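Local coordinates for protein CT009 (Chlamydia trachomatis, PDB 4GQM) that is of unknown function but carries a helix-turn-helix domain, consistent with DNA binding, and was crystallised in a sub-domain-swapped conformation, at residues E5-H8 with K9-H13; T36-L40 with S41-A45. All coordinates share one frame; numbering follows the deposited sequence. Where two conformers were deposited one is given.

Overall arrangement
Interactions 1 and 2 follow one another along an all-helical chain. Interaction 1 spans about two and a half turns near the start of helix 2-24, its centre about 17 Å from the centre of the chain. Interaction 2, its centre about 9 Å from that of the chain, covers the turn after helix 29-36 and the first residues of helix 40-48, within the helix-turn-helix domain. Their centres are about 19 Å apart and their nearest atoms about 6 Å, without touching. What they share is the second subunit: Tyr84 and Val85 of that chain pack on interaction 1, and its Phe63, Tyr67 and Phe70 on interaction 2, as suits a sub-domain-swapped assembly.

Interaction 1 (E5-H8 with K9-H13); sequences EHVH and KELLH
Val7 and Leu11, one helical turn apart, lie side by side and point the same way. In the Val7 conformer described, one of two, CG1 stands opposite the backbone N (chi1 165°) and lies 3.8 Å from Leu11 CD1. Leu11 also lays its CG 3.4 Å from Val7 O, the same oxygen that accepts the backbone N-H of Leu11 at 2.9 Å. This buried strip is the tight side. Four consecutive i to i+4 bonds, Lys9 N-Glu5 O through Leu12 N-His8 O, hold the backbone beneath it.

The other flank is looser. Lys9 rests its CB 3.4 Å from Glu5 O, then runs away as an extended chain that bends only at its last torsion; Leu12 brings CG to 3.5 Å from His8 O. Leu11 CD1 sits obliquely off the His8 ring, whose NE2 is hydrogen-bonded to Glu104 OE2 of helix 83-104 in the same chain. Over the buried strip lies the second subunit: its Tyr84 packs on Val7 and stacks with His6, its Val85 packs on Leu11, and Glu10 OE1 accepts from the backbone N of that Val85, so helix 2-24 contacts the start of helix 83-104 from the partner chain.

Interaction 2 (T36-L40 with S41-A45); sequences TSIRL and SALEA
Ile38 and Leu43 cross at about a right angle where the turn leads into helix 40-48. In Ile38, chi1 of -59° places CG1 beside the backbone N and leaves CG2 opposite it; CG2 reaches Leu43 CD2 at 3.7 Å and Ala42 CB at 4.0 Å, so one methyl group meets two residues of the first helical turn. The other Leu43 methyl group, CD1, lies 3.7 Å from Ile38 O. Leu40 is directed differently: with CG opposite its own N (chi1 -179°), it meets the extended Glu44 at a slant, Leu40 CG lying 3.7 Å from Glu44 OE2. Here the carboxylate runs beside an aliphatic branch on the exposed side, while the Ile38-Leu43 pair is buried.

Backbone bonds hold the start of the helix beneath these side chains. Arg39 occupies the N-cap position, and its O takes the N-H of Leu43 at 3.1 Å, plus a weak bond from Ala42 N; Glu44 N binds Leu40 O at 2.9 Å. Before the cap, Thr36 OG1 accepts from Ile38 N at 3.1 Å in an ST turn, and Ser37 leaves the preceding helix with positive phi.

Leu43 also packs on Leu29 and Val32 of helix 29-36, whose Glu33 accepts from Leu40 N. The chemistry thus divides: apolar contacts tie the turn and helix 29-36 to helix 40-48, probably the two helices of the helix-turn-helix, while acceptors from Thr36 and Glu33 satisfy backbone N-H groups.

Interaction 1 (E5-H8 with K9-H13)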
loop_
_atom_site.group_PDB
_atom_site.type_symbol
_atom_site.label_atom_id
_atom_site.label_comp_id
_atom_site.label_asym_id
_atom_site.label_seq_id
_atom_site.Cartn_x
_atom_site.Cartn_y
_atom_site.Cartn_z
ATOM N N GLU A 5 -1.749 -9.618 21.367
ATOM C CA GLU A 5 -2.789 -8.989 22.170
ATOM C C GLU A 5 -2.499 -7.496 22.412
ATOM O O GLU A 5 -3.417 -6.672 22.299
ATOM C CB GLU A 5 -3.003 -9.781 23.460
ATOM C CG GLU A 5 -3.713 -11.127 23.146
ATOM C CD GLU A 5 -3.505 -12.189 24.192
ATOM O OE1 GLU A 5 -3.062 -11.833 25.291
ATOM O OE2 GLU A 5 -3.776 -13.378 23.935
ATOM N N HIS A 6 -1.232 -7.139 22.667
ATOM C CA HIS A 6 -0.917 -5.706 22.810
ATOM C C HIS A 6 -1.120 -4.949 21.482
ATOM O O HIS A 6 -1.627 -3.854 21.481
ATOM C CB HIS A 6 0.520 -5.480 23.262
ATOM C CG HIS A 6 0.759 -5.741 24.714
ATOM N ND1 HIS A 6 0.420 -4.834 25.691
ATOM C CD2 HIS A 6 1.324 -6.791 25.336
ATOM C CE1 HIS A 6 0.778 -5.313 26.866
ATOM N NE2 HIS A 6 1.335 -6.492 26.685
ATOM N N VAL A 7 -0.700 -5.534 20.358
ATOM C CA VAL A 7 -0.839 -4.914 19.037
ATOM C C VAL A 7 -2.306 -4.595 18.745
ATOM O O VAL A 7 -2.655 -3.511 18.358
ATOM C CB VAL A 7 -0.270 -5.844 17.912
ATOM C CG1 VAL A 7 -0.717 -5.397 16.500
ATOM C CG2 VAL A 7 1.265 -5.902 18.013
ATOM N N HIS A 8 -3.169 -5.577 18.945
ATOM C CA HIS A 8 -4.574 -5.365 18.590
ATOM C C HIS A 8 -5.216 -4.345 19.526
ATOM O O HIS A 8 -6.041 -3.512 19.105
ATOM C CB HIS A 8 -5.350 -6.667 18.582
ATOM C CG HIS A 8 -4.873 -7.631 17.549
ATOM N ND1 HIS A 8 -4.797 -7.324 16.207
ATOM C CD2 HIS A 8 -4.410 -8.887 17.682
ATOM C CE1 HIS A 8 -4.331 -8.377 15.555
ATOM N NE2 HIS A 8 -4.099 -9.342 16.428
ATOM N N LYS A 9 -4.835 -4.350 20.808
ATOM C CA LYS A 9 -5.381 -3.393 21.751
ATOM C C LYS A 9 -4.924 -1.978 21.353
ATOM O O LYS A 9 -5.711 -1.026 21.361
ATOM C CB LYS A 9 -4.927 -3.753 23.177
ATOM C CG LYS A 9 -5.386 -2.801 24.280
ATOM C CD LYS A 9 -4.799 -3.257 25.629
ATOM C CE LYS A 9 -5.266 -2.440 26.809
ATOM N NZ LYS A 9 -6.739 -2.544 26.953
ATOM N N GLU A 10 -3.655 -1.824 21.028
ATOM C CA GLU A 10 -3.163 -0.530 20.578
ATOM C C GLU A 10 -3.867 -0.090 19.302
ATOM O O GLU A 10 -4.199 1.087 19.162
ATOM C CB GLU A 10 -1.677 -0.526 20.296
ATOM C CG GLU A 10 -0.795 -0.455 21.561
ATOM C CD GLU A 10 0.650 -0.247 21.231
ATOM O OE1 GLU A 10 1.021 -0.270 20.021
ATOM O OE2 GLU A 10 1.449 -0.087 22.187
ATOM N N LEU A 11 -4.046 -0.993 18.313
ATOM C CA LEU A 11 -4.686 -0.580 17.054
ATOM C C LEU A 11 -6.094 -0.092 17.299
ATOM O O LEU A 11 -6.535 0.869 16.664
ATOM C CB LEU A 11 -4.698 -1.748 16.060
ATOM C CG LEU A 11 -3.354 -2.036 15.427
ATOM C CD1 LEU A 11 -3.416 -3.353 14.678
ATOM C CD2 LEU A 11 -2.918 -0.921 14.469
ATOM N N LEU A 12 -6.835 -0.729 18.203
ATOM C CA LEU A 12 -8.195 -0.256 18.514
ATOM C C LEU A 12 -8.146 1.157 19.115
ATOM O O LEU A 12 -8.924 2.034 18.745
ATOM C CB LEU A 12 -8.893 -1.219 19.489
ATOM C CG LEU A 12 -9.404 -2.544 18.935
ATOM C CD1 LEU A 12 -9.895 -3.433 20.076
ATOM C CD2 LEU A 12 -10.508 -2.276 17.964
ATOM N N HIS A 13 -7.220 1.379 20.044
ATOM C CA HIS A 13 -7.092 2.666 20.683
ATOM C C HIS A 13 -6.706 3.752 19.672
ATOM O O HIS A 13 -7.282 4.835 19.638
ATOM C CB HIS A 13 -6.056 2.563 21.804
ATOM C CG HIS A 13 -5.819 3.859 22.503
ATOM N ND1 HIS A 13 -4.789 4.698 22.173
ATOM C CD2 HIS A 13 -6.490 4.467 23.507
ATOM C CE1 HIS A 13 -4.818 5.769 22.950
ATOM N NE2 HIS A 13 -5.855 5.658 23.752
#

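Interaction 2 (T36-L40 with S41-A45)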
loop_
_atom_site.group_PDB
_atom_site.type_symbol
_atom_site.label_atom_id
_atom_site.label_comp_id
_atom_site.label_asym_id
_atom_site.label_seq_id
_atom_site.Cartn_x
_atom_site.Cartn_y
_atom_site.Cartn_z
ATOM N N THR A 36 -7.587 14.009 1.440
ATOM C CA THR A 36 -6.299 13.358 1.578
ATOM C C THR A 36 -5.987 12.426 0.421
ATOM O O THR A 36 -4.848 12.025 0.255
ATOM C CB THR A 36 -6.229 12.509 2.853
ATOM O OG1 THR A 36 -7.168 11.424 2.780
ATOM C CG2 THR A 36 -6.534 13.359 4.091
ATOM N N SER A 37 -7.020 12.028 -0.316
ATOM C CA SER A 37 -6.900 10.996 -1.341
ATOM C C SER A 37 -6.479 9.630 -0.788
ATOM O O SER A 37 -5.999 8.771 -1.543
ATOM C CB SER A 37 -5.947 11.443 -2.453
ATOM O OG SER A 37 -6.500 12.550 -3.137
ATOM N N ILE A 38 -6.614 9.431 0.520
ATOM C CA ILE A 38 -6.426 8.118 1.105
ATOM C C ILE A 38 -7.715 7.350 0.863
ATOM O O ILE A 38 -8.825 7.820 1.150
ATOM C CB ILE A 38 -6.196 8.198 2.627
ATOM C CG1 ILE A 38 -4.966 9.040 2.936
ATOM C CG2 ILE A 38 -6.053 6.817 3.198
ATOM C CD1 ILE A 38 -4.916 9.428 4.396
ATOM N N ARG A 39 -7.600 6.156 0.325
ATOM C CA ARG A 39 -8.790 5.385 0.029
ATOM C C ARG A 39 -9.676 5.151 1.234
ATOM O O ARG A 39 -9.204 4.850 2.347
ATOM C CB ARG A 39 -8.375 4.023 -0.494
ATOM C CG ARG A 39 -7.675 4.032 -1.781
ATOM C CD ARG A 39 -8.605 4.310 -2.879
ATOM N NE ARG A 39 -7.852 4.358 -4.116
ATOM C CZ ARG A 39 -8.355 4.792 -5.260
ATOM N NH1 ARG A 39 -9.620 5.212 -5.313
ATOM N NH2 ARG A 39 -7.599 4.813 -6.341
ATOM N N LEU A 40 -10.975 5.200 1.010
ATOM C CA LEU A 40 -11.948 4.993 2.060
ATOM C C LEU A 40 -11.714 3.686 2.805
ATOM O O LEU A 40 -11.771 3.687 4.053
ATOM C CB LEU A 40 -13.344 5.068 1.432
ATOM C CG LEU A 40 -14.493 4.895 2.390
ATOM C CD1 LEU A 40 -14.507 5.996 3.408
ATOM C CD2 LEU A 40 -15.785 4.892 1.640
ATOM N N SER A 41 -11.423 2.587 2.114
ATOM C CA SER A 41 -11.241 1.306 2.763
ATOM C C SER A 41 -10.050 1.365 3.759
ATOM O O SER A 41 -10.070 0.710 4.783
ATOM C CB SER A 41 -11.033 0.203 1.729
ATOM O OG SER A 41 -9.910 0.515 0.936
ATOM N N ALA A 42 -9.007 2.089 3.398
ATOM C CA ALA A 42 -7.855 2.232 4.285
ATOM C C ALA A 42 -8.216 3.052 5.536
ATOM O O ALA A 42 -7.849 2.704 6.654
ATOM C CB ALA A 42 -6.701 2.849 3.537
ATOM N N LEU A 43 -8.971 4.133 5.350
ATOM C CA LEU A 43 -9.427 4.934 6.472
ATOM C C LEU A 43 -10.298 4.094 7.399
ATOM O O LEU A 43 -10.180 4.215 8.630
ATOM C CB LEU A 43 -10.193 6.168 5.968
ATOM C CG LEU A 43 -9.366 7.158 5.160
ATOM C CD1 LEU A 43 -10.257 8.173 4.498
ATOM C CD2 LEU A 43 -8.288 7.842 6.021
ATOM N N GLU A 44 -11.203 3.296 6.849
ATOM C CA GLU A 44 -12.060 2.453 7.639
ATOM C C GLU A 44 -11.226 1.477 8.446
ATOM O O GLU A 44 -11.506 1.238 9.623
ATOM C CB GLU A 44 -13.044 1.680 6.753
ATOM C CG GLU A 44 -14.096 2.559 6.116
ATOM C CD GLU A 44 -14.966 1.845 5.108
ATOM O OE1 GLU A 44 -14.624 0.722 4.688
ATOM O OE2 GLU A 44 -16.001 2.409 4.706
ATOM N N ALA A 45 -10.213 0.881 7.828
ATOM C CA ALA A 45 -9.383 -0.107 8.502
ATOM C C ALA A 45 -8.571 0.535 9.636
ATOM O O ALA A 45 -8.363 -0.094 10.680
ATOM C CB ALA A 45 -8.459 -0.789 7.487
#